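Local coordinates for protein botulinum neurotoxin type C1 (Clostridium botulinum, PDB 3R4S) that binds sialic acid at two separate sites of its receptor-binding region, consistent with the toxin entering nerve cells by way of two ganglioside molecules, at residues S268-F273 with Y403-V408; L308-T313 with I354-Q359; A318-M323 with R344-D349; M323-M328 with D337-G342. One frame throughout, in Å; residues are numbered along the deposited sequence.

Interaction 1 of 4, residues S268-F273 with Y403-V408; sequences SRQIVF and YLVPTV. With SLB (N-acetyl-beta-neuraminic acid), chain C.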
# COMPACT_ATOMS: atom_id res chain seq x y z
N SER A 268 -4.45 -28.56 -16.90
CA SER A 268 -3.44 -29.42 -17.51
C SER A 268 -2.08 -28.86 -17.21
O SER A 268 -1.21 -28.86 -18.07
CB SER A 268 -3.63 -29.53 -19.02
OG SER A 268 -4.87 -30.14 -19.33
N ARG A 269 -1.90 -28.38 -15.98
CA ARG A 269 -0.62 -27.87 -15.51
C ARG A 269 -0.19 -26.57 -16.18
O ARG A 269 0.94 -26.11 -15.99
CB ARG A 269 0.47 -28.93 -15.66
CG ARG A 269 0.31 -30.09 -14.70
CD ARG A 269 1.42 -31.09 -14.91
NE ARG A 269 1.33 -32.19 -13.96
CZ ARG A 269 2.33 -33.03 -13.72
NH1 ARG A 269 3.49 -32.89 -14.36
NH2 ARG A 269 2.17 -34.00 -12.83
N GLN A 270 -1.09 -25.98 -16.96
CA GLN A 270 -0.88 -24.63 -17.47
C GLN A 270 -1.68 -23.66 -16.61
O GLN A 270 -2.90 -23.80 -16.47
CB GLN A 270 -1.34 -24.52 -18.92
CG GLN A 270 -1.22 -23.09 -19.49
CD GLN A 270 0.15 -22.49 -19.24
OE1 GLN A 270 0.28 -21.42 -18.63
NE2 GLN A 270 1.19 -23.18 -19.68
N ILE A 271 -1.00 -22.69 -16.01
CA ILE A 271 -1.70 -21.64 -15.27
C ILE A 271 -2.49 -20.77 -16.23
O ILE A 271 -2.00 -20.43 -17.31
CB ILE A 271 -0.74 -20.76 -14.47
CG1 ILE A 271 -0.02 -21.61 -13.43
CG2 ILE A 271 -1.51 -19.62 -13.80
CD1 ILE A 271 1.06 -20.86 -12.68
N VAL A 272 -3.71 -20.45 -15.84
CA VAL A 272 -4.57 -19.59 -16.65
C VAL A 272 -5.27 -18.59 -15.75
O VAL A 272 -5.42 -18.82 -14.55
CB VAL A 272 -5.64 -20.41 -17.41
CG1 VAL A 272 -4.98 -21.46 -18.28
CG2 VAL A 272 -6.62 -21.06 -16.44
N PHE A 273 -5.69 -17.47 -16.32
CA PHE A 273 -6.38 -16.45 -15.55
C PHE A 273 -7.86 -16.42 -15.88
O PHE A 273 -8.24 -16.26 -17.04
CB PHE A 273 -5.73 -15.08 -15.78
CG PHE A 273 -4.35 -14.96 -15.20
CD1 PHE A 273 -4.16 -14.57 -13.88
CD2 PHE A 273 -3.24 -15.23 -15.98
CE1 PHE A 273 -2.88 -14.47 -13.35
CE2 PHE A 273 -1.95 -15.13 -15.45
CZ PHE A 273 -1.77 -14.75 -14.14
N TYR A 403 -6.27 -18.69 -24.11
CA TYR A 403 -6.25 -18.54 -22.66
C TYR A 403 -5.34 -17.38 -22.27
O TYR A 403 -4.35 -17.11 -22.95
CB TYR A 403 -5.74 -19.81 -21.97
CG TYR A 403 -6.59 -21.04 -22.20
CD1 TYR A 403 -7.63 -21.37 -21.33
CD2 TYR A 403 -6.36 -21.88 -23.29
CE1 TYR A 403 -8.41 -22.50 -21.54
CE2 TYR A 403 -7.13 -23.01 -23.50
CZ TYR A 403 -8.16 -23.31 -22.63
OH TYR A 403 -8.94 -24.42 -22.83
N LEU A 404 -5.68 -16.70 -21.18
CA LEU A 404 -4.83 -15.66 -20.62
C LEU A 404 -3.89 -16.35 -19.64
O LEU A 404 -4.34 -16.93 -18.66
CB LEU A 404 -5.69 -14.61 -19.91
CG LEU A 404 -4.99 -13.36 -19.34
CD1 LEU A 404 -4.26 -12.59 -20.44
CD2 LEU A 404 -6.00 -12.47 -18.66
N VAL A 405 -2.58 -16.29 -19.91
CA VAL A 405 -1.60 -17.09 -19.19
C VAL A 405 -0.39 -16.26 -18.77
O VAL A 405 -0.06 -15.28 -19.44
CB VAL A 405 -1.10 -18.27 -20.06
CG1 VAL A 405 -2.27 -19.15 -20.48
CG2 VAL A 405 -0.35 -17.75 -21.30
N PRO A 406 0.27 -16.64 -17.66
CA PRO A 406 1.52 -15.94 -17.33
C PRO A 406 2.62 -16.40 -18.27
O PRO A 406 2.63 -17.56 -18.71
CB PRO A 406 1.80 -16.40 -15.89
CG PRO A 406 1.23 -17.77 -15.82
CD PRO A 406 -0.02 -17.74 -16.72
N THR A 407 3.53 -15.50 -18.59
CA THR A 407 4.62 -15.82 -19.52
C THR A 407 5.95 -15.26 -19.04
O THR A 407 6.00 -14.40 -18.15
CB THR A 407 4.38 -15.19 -20.91
OG1 THR A 407 4.33 -13.76 -20.79
CG2 THR A 407 3.08 -15.71 -21.54
N VAL A 408 7.02 -15.76 -19.66
CA VAL A 408 8.34 -15.15 -19.59
C VAL A 408 8.70 -14.68 -20.99
O VAL A 408 8.59 -15.45 -21.95
CB VAL A 408 9.42 -16.14 -19.11
CG1 VAL A 408 10.81 -15.49 -19.17
CG2 VAL A 408 9.10 -16.64 -17.69
C1 SLB C . -10.63 -29.31 -13.19
C2 SLB C . -9.25 -29.50 -12.61
C3 SLB C . -8.66 -28.12 -12.28
C4 SLB C . -7.22 -28.25 -11.80
C5 SLB C . -6.41 -28.95 -12.88
C6 SLB C . -7.03 -30.31 -13.18
C7 SLB C . -6.28 -30.92 -14.36
C8 SLB C . -6.67 -32.39 -14.56
C9 SLB C . -5.89 -33.03 -15.71
C10 SLB C . -3.95 -28.93 -12.82
C11 SLB C . -2.75 -29.34 -12.01
N5 SLB C . -5.12 -29.25 -12.26
O1A SLB C . -10.75 -28.93 -14.38
O1B SLB C . -11.61 -29.53 -12.45
O2 SLB C . -9.41 -30.25 -11.40
O4 SLB C . -6.65 -26.96 -11.56
O6 SLB C . -8.43 -30.24 -13.52
O7 SLB C . -6.62 -30.13 -15.52
O8 SLB C . -6.45 -33.14 -13.36
O9 SLB C . -6.55 -32.71 -16.94
O10 SLB C . -3.86 -28.36 -13.89
O HOH W 1 -7.90 -17.60 -19.60
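Phe273 N donates to Leu404 O at 2.8 Å, the one direct backbone hydrogen bond between strand 270-273 and strand 403-408 of the C-terminal receptor-binding domain, which is of beta-trefoil type. Their short segments run 120° apart, so the strands diverge after a brief meeting. The same Leu404 O also takes a CA-H...O contact from Val272 CA at 3.3 Å, and a water donates to Phe273 O and accepts from Leu404 N, both at 2.9 Å.

Ligand bonds occupy the turn before the first strand. Ser268 N gives its hydrogen to O7 of N-acetyl-beta-neuraminic acid, and Arg269 N does the same to O10 at 2.9 Å with an N-H...O angle of 167°; both are main-chain donors, and Tyr286 and Ala266 add further bonds to the sugar.

The apolar contacts centre on Pro406 and Phe273. Ile271 CG2 lies 3.8 Å from Pro406 CD, the two side chains crossing at about a right angle, while Val272 CG1 sits beside the Tyr403 ring, whose OH is bonded to Asp397. With Phe273 CG anti to the carbonyl carbon (chi1 -68°), the ring sets its edge against Leu404 O and Pro406, bringing Phe273 CE2 to 3.5 Å from Pro406 CD.

Interaction 2 of 4, residues L308-T313 with I354-Q359; sequences LYFDMT and IIFQIQ. With SIA (N-acetyl-alpha-neuraminic acid), chain D.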
# COMPACT_ATOMS: atom_id res chain seq x y z
N LEU A 308 14.62 -16.73 -5.92
CA LEU A 308 13.52 -17.43 -5.29
C LEU A 308 12.76 -18.29 -6.29
O LEU A 308 13.09 -18.30 -7.49
CB LEU A 308 12.59 -16.42 -4.59
CG LEU A 308 12.11 -15.23 -5.43
CD1 LEU A 308 11.03 -15.67 -6.41
CD2 LEU A 308 11.57 -14.08 -4.57
N TYR A 309 11.77 -19.03 -5.81
CA TYR A 309 10.88 -19.77 -6.70
C TYR A 309 9.50 -19.78 -6.07
O TYR A 309 9.33 -19.31 -4.95
CB TYR A 309 11.39 -21.20 -6.96
CG TYR A 309 11.43 -22.08 -5.72
CD1 TYR A 309 10.35 -22.89 -5.38
CD2 TYR A 309 12.55 -22.10 -4.90
CE1 TYR A 309 10.39 -23.71 -4.25
CE2 TYR A 309 12.60 -22.91 -3.76
CZ TYR A 309 11.52 -23.71 -3.44
OH TYR A 309 11.56 -24.51 -2.31
N PHE A 310 8.50 -20.28 -6.80
CA PHE A 310 7.12 -20.24 -6.32
C PHE A 310 6.50 -21.64 -6.25
O PHE A 310 6.62 -22.42 -7.19
CB PHE A 310 6.27 -19.37 -7.25
CG PHE A 310 6.77 -17.94 -7.39
CD1 PHE A 310 6.39 -16.97 -6.47
CD2 PHE A 310 7.59 -17.57 -8.45
CE1 PHE A 310 6.84 -15.65 -6.59
CE2 PHE A 310 8.03 -16.26 -8.59
CZ PHE A 310 7.67 -15.30 -7.66
N ASP A 311 5.81 -21.93 -5.14
CA ASP A 311 5.02 -23.15 -4.99
C ASP A 311 3.54 -22.86 -5.14
O ASP A 311 3.06 -21.80 -4.71
CB ASP A 311 5.22 -23.76 -3.61
CG ASP A 311 6.60 -24.33 -3.43
OD1 ASP A 311 7.25 -24.63 -4.46
OD2 ASP A 311 7.02 -24.49 -2.27
N MET A 312 2.82 -23.80 -5.75
CA MET A 312 1.37 -23.78 -5.78
C MET A 312 0.81 -25.18 -5.46
O MET A 312 1.26 -26.18 -6.02
CB MET A 312 0.86 -23.30 -7.14
CG MET A 312 -0.66 -23.27 -7.25
SD MET A 312 -1.22 -22.74 -8.87
CE MET A 312 -0.79 -21.00 -8.84
N THR A 313 -0.14 -25.24 -4.54
CA THR A 313 -0.73 -26.53 -4.17
C THR A 313 -2.13 -26.65 -4.76
O THR A 313 -2.99 -25.79 -4.56
CB THR A 313 -0.77 -26.72 -2.65
OG1 THR A 313 0.57 -26.89 -2.16
CG2 THR A 313 -1.58 -27.95 -2.29
N ILE A 354 12.73 -23.23 -12.59
CA ILE A 354 11.81 -22.65 -11.61
C ILE A 354 12.36 -21.39 -10.94
O ILE A 354 11.67 -20.76 -10.13
CB ILE A 354 11.42 -23.63 -10.50
CG1 ILE A 354 12.58 -23.78 -9.50
CG2 ILE A 354 10.93 -24.97 -11.08
CD1 ILE A 354 12.20 -24.54 -8.26
N ILE A 355 13.59 -21.02 -11.29
CA ILE A 355 14.29 -19.96 -10.57
C ILE A 355 14.00 -18.54 -11.09
O ILE A 355 14.10 -18.28 -12.29
CB ILE A 355 15.82 -20.21 -10.53
CG1 ILE A 355 16.11 -21.59 -9.93
CG2 ILE A 355 16.54 -19.12 -9.74
CD1 ILE A 355 17.59 -21.94 -9.90
N PHE A 356 13.61 -17.65 -10.18
CA PHE A 356 13.33 -16.26 -10.51
C PHE A 356 14.07 -15.28 -9.59
O PHE A 356 14.54 -15.66 -8.50
CB PHE A 356 11.83 -15.98 -10.49
CG PHE A 356 11.06 -16.75 -11.52
CD1 PHE A 356 10.89 -16.23 -12.80
CD2 PHE A 356 10.53 -18.00 -11.23
CE1 PHE A 356 10.19 -16.94 -13.77
CE2 PHE A 356 9.83 -18.72 -12.19
CZ PHE A 356 9.66 -18.19 -13.47
N GLN A 357 14.17 -14.02 -10.03
CA GLN A 357 14.71 -12.95 -9.19
C GLN A 357 13.68 -11.83 -9.12
O GLN A 357 13.11 -11.44 -10.14
CB GLN A 357 16.02 -12.40 -9.75
CG GLN A 357 16.65 -11.30 -8.88
CD GLN A 357 18.02 -10.83 -9.39
OE1 GLN A 357 18.14 -10.29 -10.48
NE2 GLN A 357 19.06 -11.03 -8.57
N ILE A 358 13.44 -11.31 -7.91
CA ILE A 358 12.41 -10.30 -7.70
C ILE A 358 12.98 -8.89 -7.50
O ILE A 358 14.09 -8.73 -7.01
CB ILE A 358 11.46 -10.67 -6.53
CG1 ILE A 358 10.16 -9.87 -6.63
CG2 ILE A 358 12.17 -10.48 -5.17
CD1 ILE A 358 9.01 -10.49 -5.86
N GLN A 359 12.22 -7.88 -7.91
CA GLN A 359 12.54 -6.48 -7.65
C GLN A 359 11.24 -5.76 -7.31
O GLN A 359 10.20 -6.06 -7.89
CB GLN A 359 13.17 -5.81 -8.89
CG GLN A 359 14.49 -6.45 -9.36
CD GLN A 359 15.64 -6.16 -8.41
OE1 GLN A 359 15.48 -5.40 -7.47
NE2 GLN A 359 16.79 -6.78 -8.64
C1 SIA D . 9.22 -26.56 -0.78
C2 SIA D . 10.48 -27.29 -0.36
C3 SIA D . 10.17 -28.47 0.56
C4 SIA D . 9.62 -29.69 -0.17
C5 SIA D . 10.48 -30.00 -1.39
C6 SIA D . 10.55 -28.75 -2.27
C7 SIA D . 11.34 -28.97 -3.56
C8 SIA D . 11.39 -27.67 -4.36
C9 SIA D . 11.92 -27.93 -5.77
C10 SIA D . 10.23 -32.16 -2.44
C11 SIA D . 9.35 -33.10 -3.23
N5 SIA D . 9.70 -30.97 -2.14
O1A SIA D . 9.27 -25.87 -1.83
O1B SIA D . 8.19 -26.65 -0.07
O2 SIA D . 11.31 -26.35 0.34
O4 SIA D . 9.64 -30.82 0.70
O6 SIA D . 11.18 -27.70 -1.54
O7 SIA D . 12.68 -29.37 -3.24
O8 SIA D . 10.08 -27.07 -4.43
O9 SIA D . 10.89 -28.59 -6.51
O10 SIA D . 11.36 -32.47 -2.10
O HOH W 2 9.00 -20.99 -9.47
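The Tyr309 ring is approached obliquely, from one and the same side, by Ile354 CD1 near its base and by O8 of the bound N-acetyl-alpha-neuraminic acid near CE1. Ile354 CD1 is 3.6 Å from Tyr309 CG, with the two side chains side by side and pointing the same way. At the ring's edge, in its plane, lie Asp311 OD1 and the sugar's O1A. Phe310 also presents an edge: its CE2 is 4.0 Å from Phe356 CD2, and the planes are inclined at 52° with centroids 6.0 Å apart, an oblique pair that is neither stacked nor T-shaped.

Strands 308-313 and 356-359 meet at one antiparallel hydrogen-bonded pair, Leu308 with Phe356. Leu308 N donates to Phe356 O, and Phe356 N returns a nearly straight bond to Leu308 O at 2.8 Å. With the segments 101° apart, the pairing goes no further in this form; a water takes over, accepting from Phe310 N and donating to Ile354 O. On the Leu308 side, CD2 reaches Ile358 CG2, extending the apolar contact of this beta-trefoil sheet.

Tyr309 CG stands between its own N and carbonyl carbon (chi1 64°), a rotamer that carries the ring past Ile354 toward the sugar. There Tyr309 OH donates to the carboxylate atom O1A at 2.7 Å. Asp311 OD2 comes equally close to O1A, 2.7 Å, which suggests that one of these two acid groups carries a proton and donates it to the other, beside the hydrogen bond that O1A receives from the tyrosine.

Interaction 3 of 4, residues A318-M323 with R344-D349; sequences AYNLFM and REQTKD. With SIA (N-acetyl-alpha-neuraminic acid), chain D.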
# COMPACT_ATOMS: atom_id res chain seq x y z
N ALA A 318 1.73 -30.56 -4.42
CA ALA A 318 2.49 -29.31 -4.46
C ALA A 318 3.35 -29.21 -5.72
O ALA A 318 4.15 -30.10 -6.00
CB ALA A 318 3.35 -29.16 -3.20
N TYR A 319 3.18 -28.12 -6.46
CA TYR A 319 3.94 -27.87 -7.68
C TYR A 319 4.90 -26.68 -7.55
O TYR A 319 4.83 -25.92 -6.59
CB TYR A 319 2.99 -27.56 -8.83
CG TYR A 319 1.96 -28.63 -9.12
CD1 TYR A 319 2.18 -29.59 -10.11
CD2 TYR A 319 0.75 -28.65 -8.44
CE1 TYR A 319 1.23 -30.56 -10.39
CE2 TYR A 319 -0.21 -29.61 -8.72
CZ TYR A 319 0.03 -30.56 -9.70
OH TYR A 319 -0.92 -31.52 -9.97
N ASN A 320 5.79 -26.53 -8.52
CA ASN A 320 6.56 -25.31 -8.72
C ASN A 320 6.03 -24.64 -9.97
O ASN A 320 5.72 -25.31 -10.96
CB ASN A 320 8.04 -25.62 -8.97
CG ASN A 320 8.71 -26.30 -7.80
OD1 ASN A 320 9.44 -27.28 -7.98
ND2 ASN A 320 8.50 -25.78 -6.59
N LEU A 321 5.96 -23.32 -9.97
CA LEU A 321 5.82 -22.60 -11.22
C LEU A 321 7.13 -22.80 -11.96
O LEU A 321 8.19 -22.88 -11.34
CB LEU A 321 5.56 -21.11 -10.98
CG LEU A 321 4.12 -20.67 -10.75
CD1 LEU A 321 3.53 -21.32 -9.50
CD2 LEU A 321 4.05 -19.15 -10.65
N PHE A 322 7.07 -22.91 -13.28
CA PHE A 322 8.29 -23.08 -14.05
C PHE A 322 8.13 -22.52 -15.45
O PHE A 322 7.02 -22.43 -15.97
CB PHE A 322 8.76 -24.55 -14.10
CG PHE A 322 8.05 -25.41 -15.15
CD1 PHE A 322 6.71 -25.71 -15.03
CD2 PHE A 322 8.76 -25.93 -16.23
CE1 PHE A 322 6.06 -26.50 -15.99
CE2 PHE A 322 8.14 -26.72 -17.18
CZ PHE A 322 6.79 -27.01 -17.07
N MET A 323 9.24 -22.11 -16.04
CA MET A 323 9.21 -21.62 -17.40
C MET A 323 9.27 -22.81 -18.34
O MET A 323 10.26 -23.54 -18.38
CB MET A 323 10.38 -20.68 -17.67
CG MET A 323 10.24 -19.93 -18.98
SD MET A 323 11.69 -18.98 -19.45
CE MET A 323 12.89 -20.27 -19.76
N ARG A 344 4.96 -27.73 -12.51
CA ARG A 344 5.63 -29.02 -12.55
C ARG A 344 5.79 -29.57 -11.14
O ARG A 344 5.91 -28.83 -10.17
CB ARG A 344 6.99 -28.91 -13.21
CG ARG A 344 7.95 -28.01 -12.44
CD ARG A 344 9.36 -28.09 -12.99
NE ARG A 344 9.94 -29.42 -12.82
CZ ARG A 344 11.18 -29.75 -13.17
NH1 ARG A 344 11.98 -28.84 -13.71
NH2 ARG A 344 11.62 -30.98 -12.97
N GLU A 345 5.80 -30.90 -11.04
CA GLU A 345 5.97 -31.56 -9.77
C GLU A 345 7.29 -31.18 -9.14
O GLU A 345 8.31 -31.08 -9.83
CB GLU A 345 5.91 -33.08 -9.95
CG GLU A 345 4.53 -33.61 -10.27
CD GLU A 345 4.52 -35.12 -10.41
OE1 GLU A 345 5.27 -35.79 -9.66
OE2 GLU A 345 3.77 -35.63 -11.26
N GLN A 346 7.28 -30.98 -7.83
CA GLN A 346 8.49 -30.65 -7.09
C GLN A 346 9.48 -31.80 -7.18
O GLN A 346 9.09 -32.95 -7.32
CB GLN A 346 8.15 -30.36 -5.63
CG GLN A 346 7.28 -29.14 -5.45
CD GLN A 346 7.07 -28.80 -3.99
OE1 GLN A 346 7.43 -29.58 -3.11
NE2 GLN A 346 6.49 -27.63 -3.72
N THR A 347 10.76 -31.47 -7.10
CA THR A 347 11.80 -32.48 -7.07
C THR A 347 12.69 -32.21 -5.87
O THR A 347 12.52 -31.20 -5.18
CB THR A 347 12.67 -32.48 -8.35
OG1 THR A 347 13.29 -31.20 -8.52
CG2 THR A 347 11.84 -32.81 -9.57
N LYS A 348 13.64 -33.11 -5.62
CA LYS A 348 14.51 -32.99 -4.47
C LYS A 348 15.44 -31.78 -4.63
O LYS A 348 15.76 -31.09 -3.66
CB LYS A 348 15.33 -34.27 -4.29
CG LYS A 348 16.30 -34.23 -3.11
CD LYS A 348 17.36 -35.33 -3.24
CE LYS A 348 18.46 -35.18 -2.18
NZ LYS A 348 17.97 -35.44 -0.80
N ASP A 349 15.86 -31.53 -5.86
CA ASP A 349 16.77 -30.43 -6.15
C ASP A 349 16.07 -29.30 -6.89
O ASP A 349 15.15 -29.54 -7.67
CB ASP A 349 17.95 -30.93 -6.97
CG ASP A 349 18.81 -31.93 -6.22
OD1 ASP A 349 19.12 -31.67 -5.03
OD2 ASP A 349 19.17 -32.97 -6.81
C1 SIA D . 9.22 -26.56 -0.78
C2 SIA D . 10.48 -27.29 -0.36
C3 SIA D . 10.17 -28.47 0.56
C4 SIA D . 9.62 -29.69 -0.17
C5 SIA D . 10.48 -30.00 -1.39
C6 SIA D . 10.55 -28.75 -2.27
C7 SIA D . 11.34 -28.97 -3.56
C8 SIA D . 11.39 -27.67 -4.36
C9 SIA D . 11.92 -27.93 -5.77
C10 SIA D . 10.23 -32.16 -2.44
C11 SIA D . 9.35 -33.10 -3.23
N5 SIA D . 9.70 -30.97 -2.14
O1A SIA D . 9.27 -25.87 -1.83
O1B SIA D . 8.19 -26.65 -0.07
O2 SIA D . 11.31 -26.35 0.34
O4 SIA D . 9.64 -30.82 0.70
O6 SIA D . 11.18 -27.70 -1.54
O7 SIA D . 12.68 -29.37 -3.24
O8 SIA D . 10.08 -27.07 -4.43
O9 SIA D . 10.89 -28.59 -6.51
O10 SIA D . 11.36 -32.47 -2.10
O HOH W 3 10.53 -28.82 -10.10
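Arg344 CG stands between its own backbone N and carbonyl carbon (chi1 63°), and Phe322 has the same kind of first torsion; together they lay the arginine's aliphatic carbons over one face of the phenyl ring. Arg344 CB is 4.0 Å from the ring centroid, a CH-pi contact offset toward the rim, and CD reaches Phe322 CG. The chain then bends at chi3, and the guanidinium, bonded through NH1 to Asn353, is turned 70° from the ring plane. Its cation-pi distance is long, so any attraction there is weak.

Backbone pairing sets this register. Asn320 N donates to Arg344 O at 2.8 Å and Arg344 N returns a bond to Asn320 O, an antiparallel hydrogen-bonded pair between neighbouring strands of the beta-trefoil sheet. The next pair, Tyr319 with Glu345, is non-hydrogen-bonded, and beyond it the chain leaves the strand, so that 346-348 lines the N-acetyl-alpha-neuraminic acid pocket together with Asn320 of the neighbouring strand.

Both sides bind the sugar. Asn320 ND2 donates to O8 at 3.0 Å, with an angle of 169°; the approach of O9 to Asn320 OD1, 2.4 Å, is so short that its exact geometry is doubtful. Thr347 uses its main chain at both ends: N donates to O9, and O accepts from O7 at 2.7 Å. Gln346, extended beyond CG, takes the acetamido N5-H on OE1 at 2.8 Å, and its NE2 lies against Ala318 CB at 3.5 Å. Thr347 OG1 donates to Asp349 O at 2.6 Å, in the carbonyl plane.

Interaction 4 of 4, residues M323-M328 with D337-G342; sequences MKNETM and DIYAIG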
# COMPACT_ATOMS: atom_id res chain seq x y z
N MET A 323 9.24 -22.11 -16.04
CA MET A 323 9.21 -21.62 -17.40
C MET A 323 9.27 -22.81 -18.34
O MET A 323 10.26 -23.54 -18.38
CB MET A 323 10.38 -20.68 -17.67
CG MET A 323 10.24 -19.93 -18.98
SD MET A 323 11.69 -18.98 -19.45
CE MET A 323 12.89 -20.27 -19.76
N LYS A 324 8.20 -23.02 -19.09
CA LYS A 324 8.15 -24.12 -20.05
C LYS A 324 9.06 -23.79 -21.22
O LYS A 324 9.45 -22.64 -21.41
CB LYS A 324 6.74 -24.30 -20.60
CG LYS A 324 5.72 -24.94 -19.69
CD LYS A 324 4.48 -25.25 -20.54
CE LYS A 324 3.31 -25.78 -19.76
NZ LYS A 324 2.08 -25.69 -20.62
N ASN A 325 9.36 -24.80 -22.02
CA ASN A 325 10.25 -24.64 -23.16
C ASN A 325 9.56 -24.87 -24.51
O ASN A 325 10.22 -25.13 -25.51
CB ASN A 325 11.43 -25.60 -23.02
CG ASN A 325 12.58 -25.24 -23.92
OD1 ASN A 325 12.69 -24.11 -24.37
ND2 ASN A 325 13.45 -26.20 -24.18
N GLU A 326 8.24 -24.78 -24.55
CA GLU A 326 7.49 -25.05 -25.77
C GLU A 326 7.20 -23.79 -26.59
O GLU A 326 7.02 -22.70 -26.06
CB GLU A 326 6.17 -25.75 -25.46
CG GLU A 326 6.26 -26.87 -24.45
CD GLU A 326 4.88 -27.39 -24.05
OE1 GLU A 326 3.91 -26.60 -24.14
OE2 GLU A 326 4.77 -28.57 -23.66
N THR A 327 7.11 -23.99 -27.90
CA THR A 327 6.68 -22.95 -28.82
C THR A 327 5.33 -22.41 -28.40
O THR A 327 4.47 -23.17 -27.98
CB THR A 327 6.56 -23.50 -30.24
OG1 THR A 327 7.79 -24.15 -30.59
CG2 THR A 327 6.26 -22.38 -31.24
N MET A 328 5.14 -21.11 -28.51
CA MET A 328 3.87 -20.49 -28.19
C MET A 328 3.17 -20.05 -29.48
O MET A 328 3.82 -19.77 -30.48
CB MET A 328 4.09 -19.29 -27.25
CG MET A 328 4.49 -19.70 -25.85
SD MET A 328 3.05 -20.15 -24.85
CE MET A 328 2.60 -18.55 -24.17
N ASP A 337 10.54 -15.72 -28.47
CA ASP A 337 11.12 -15.63 -27.13
C ASP A 337 10.09 -15.57 -26.01
O ASP A 337 10.43 -15.22 -24.88
CB ASP A 337 12.09 -14.44 -27.03
CG ASP A 337 13.27 -14.57 -27.97
OD1 ASP A 337 13.95 -15.61 -27.92
OD2 ASP A 337 13.50 -13.63 -28.76
N ILE A 338 8.84 -15.91 -26.33
CA ILE A 338 7.78 -15.98 -25.33
C ILE A 338 7.59 -17.42 -24.84
O ILE A 338 7.41 -18.33 -25.65
CB ILE A 338 6.43 -15.52 -25.90
CG1 ILE A 338 6.52 -14.09 -26.45
CG2 ILE A 338 5.35 -15.57 -24.81
CD1 ILE A 338 6.74 -13.05 -25.36
N TYR A 339 7.63 -17.64 -23.53
CA TYR A 339 7.42 -18.97 -22.95
C TYR A 339 6.35 -18.93 -21.88
O TYR A 339 6.28 -17.99 -21.09
CB TYR A 339 8.70 -19.51 -22.34
CG TYR A 339 9.85 -19.54 -23.30
CD1 TYR A 339 10.17 -20.69 -24.01
CD2 TYR A 339 10.62 -18.40 -23.52
CE1 TYR A 339 11.23 -20.71 -24.89
CE2 TYR A 339 11.68 -18.41 -24.40
CZ TYR A 339 11.98 -19.57 -25.08
OH TYR A 339 13.03 -19.60 -25.97
N ALA A 340 5.50 -19.96 -21.86
CA ALA A 340 4.47 -20.05 -20.85
C ALA A 340 5.09 -20.38 -19.49
O ALA A 340 6.09 -21.10 -19.42
CB ALA A 340 3.42 -21.11 -21.24
N ILE A 341 4.50 -19.85 -18.43
CA ILE A 341 4.79 -20.33 -17.08
C ILE A 341 3.72 -21.34 -16.71
O ILE A 341 2.52 -21.06 -16.79
CB ILE A 341 4.82 -19.18 -16.04
CG1 ILE A 341 5.97 -18.22 -16.36
CG2 ILE A 341 4.94 -19.76 -14.64
CD1 ILE A 341 6.00 -16.94 -15.50
N GLY A 342 4.14 -22.54 -16.33
CA GLY A 342 3.20 -23.57 -15.96
C GLY A 342 3.59 -24.19 -14.65
O GLY A 342 4.33 -23.59 -13.86
O HOH W 4 6.12 -22.28 -23.50
O HOH W 5 7.13 -19.23 -28.82
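Met328 reaches across to 337-342 with a chain bent at both chi2 and chi3. Its CB is 3.8 Å from Ile338 O, and CG comes nearer still, 3.2 Å from that same carbonyl oxygen. The turn at chi2 (-82°) then sends SD along the opposite strand to Ala340 CB, 3.8 Å away. At the tip, CE lies close to Ala340 N and CB and 4.1 Å from Ile338 CG2. Met328 thus spans the residues on both sides of Tyr339, and its buried side chain also touches Tyr390 and Phe392 of strand 381-392.

Tyr339 itself is met by the other end of 323-328. Met323 CG packs on Tyr339 CB at 3.7 Å, and its SD stands 4.8 Å from the ring centroid, 38° off the normal, an oblique Met-aromatic contact. Lys324 O approaches the ring at CD1, while Asn325 lies alongside it, OD1 near CE1, with amide and ring planes 32° apart.

Direct backbone bonding is limited to Lys324 N donating to Ala340 O, at 2.9 Å, next to the antiparallel, non-hydrogen-bonded pair Met323 with Ile341. Past Lys324 two water bridges replace it, while the Met328 side chain reaches back across: one water accepts from Ala340 N and donates to Glu326 O at 2.7 Å, and a second accepts from Met328 N and gives a weak bond to Ile338 O. This is the loop end of a beta-hairpin formed by strands 317-323 and 338-345 of the beta-trefoil domain, with a long connection between them.

All four contacts belong to the C-terminal receptor-binding domain and reach one curled antiparallel sheet. Interactions 2 and 3, with centres about 10 Å apart, share the N-acetyl-alpha-neuraminic acid pocket and are joined by Phe310 O to Leu321 N, 3.0 Å, a probable hydrogen bond. Interaction 1 holds part of the other sialic acid site, where Arg269 NH2 forms a salt bridge of 2.8 Å with Glu345 OE2 of interaction 3, tying the two sites' neighbourhoods together. Interaction 4 shares Met323 with interaction 3 and meets 403-408 through a probable hydrogen bond, Val408 N to Tyr339 O, 2.7 Å; its Gly342 lies about 9 Å at the nearest atoms from the N-acetyl-beta-neuraminic acid.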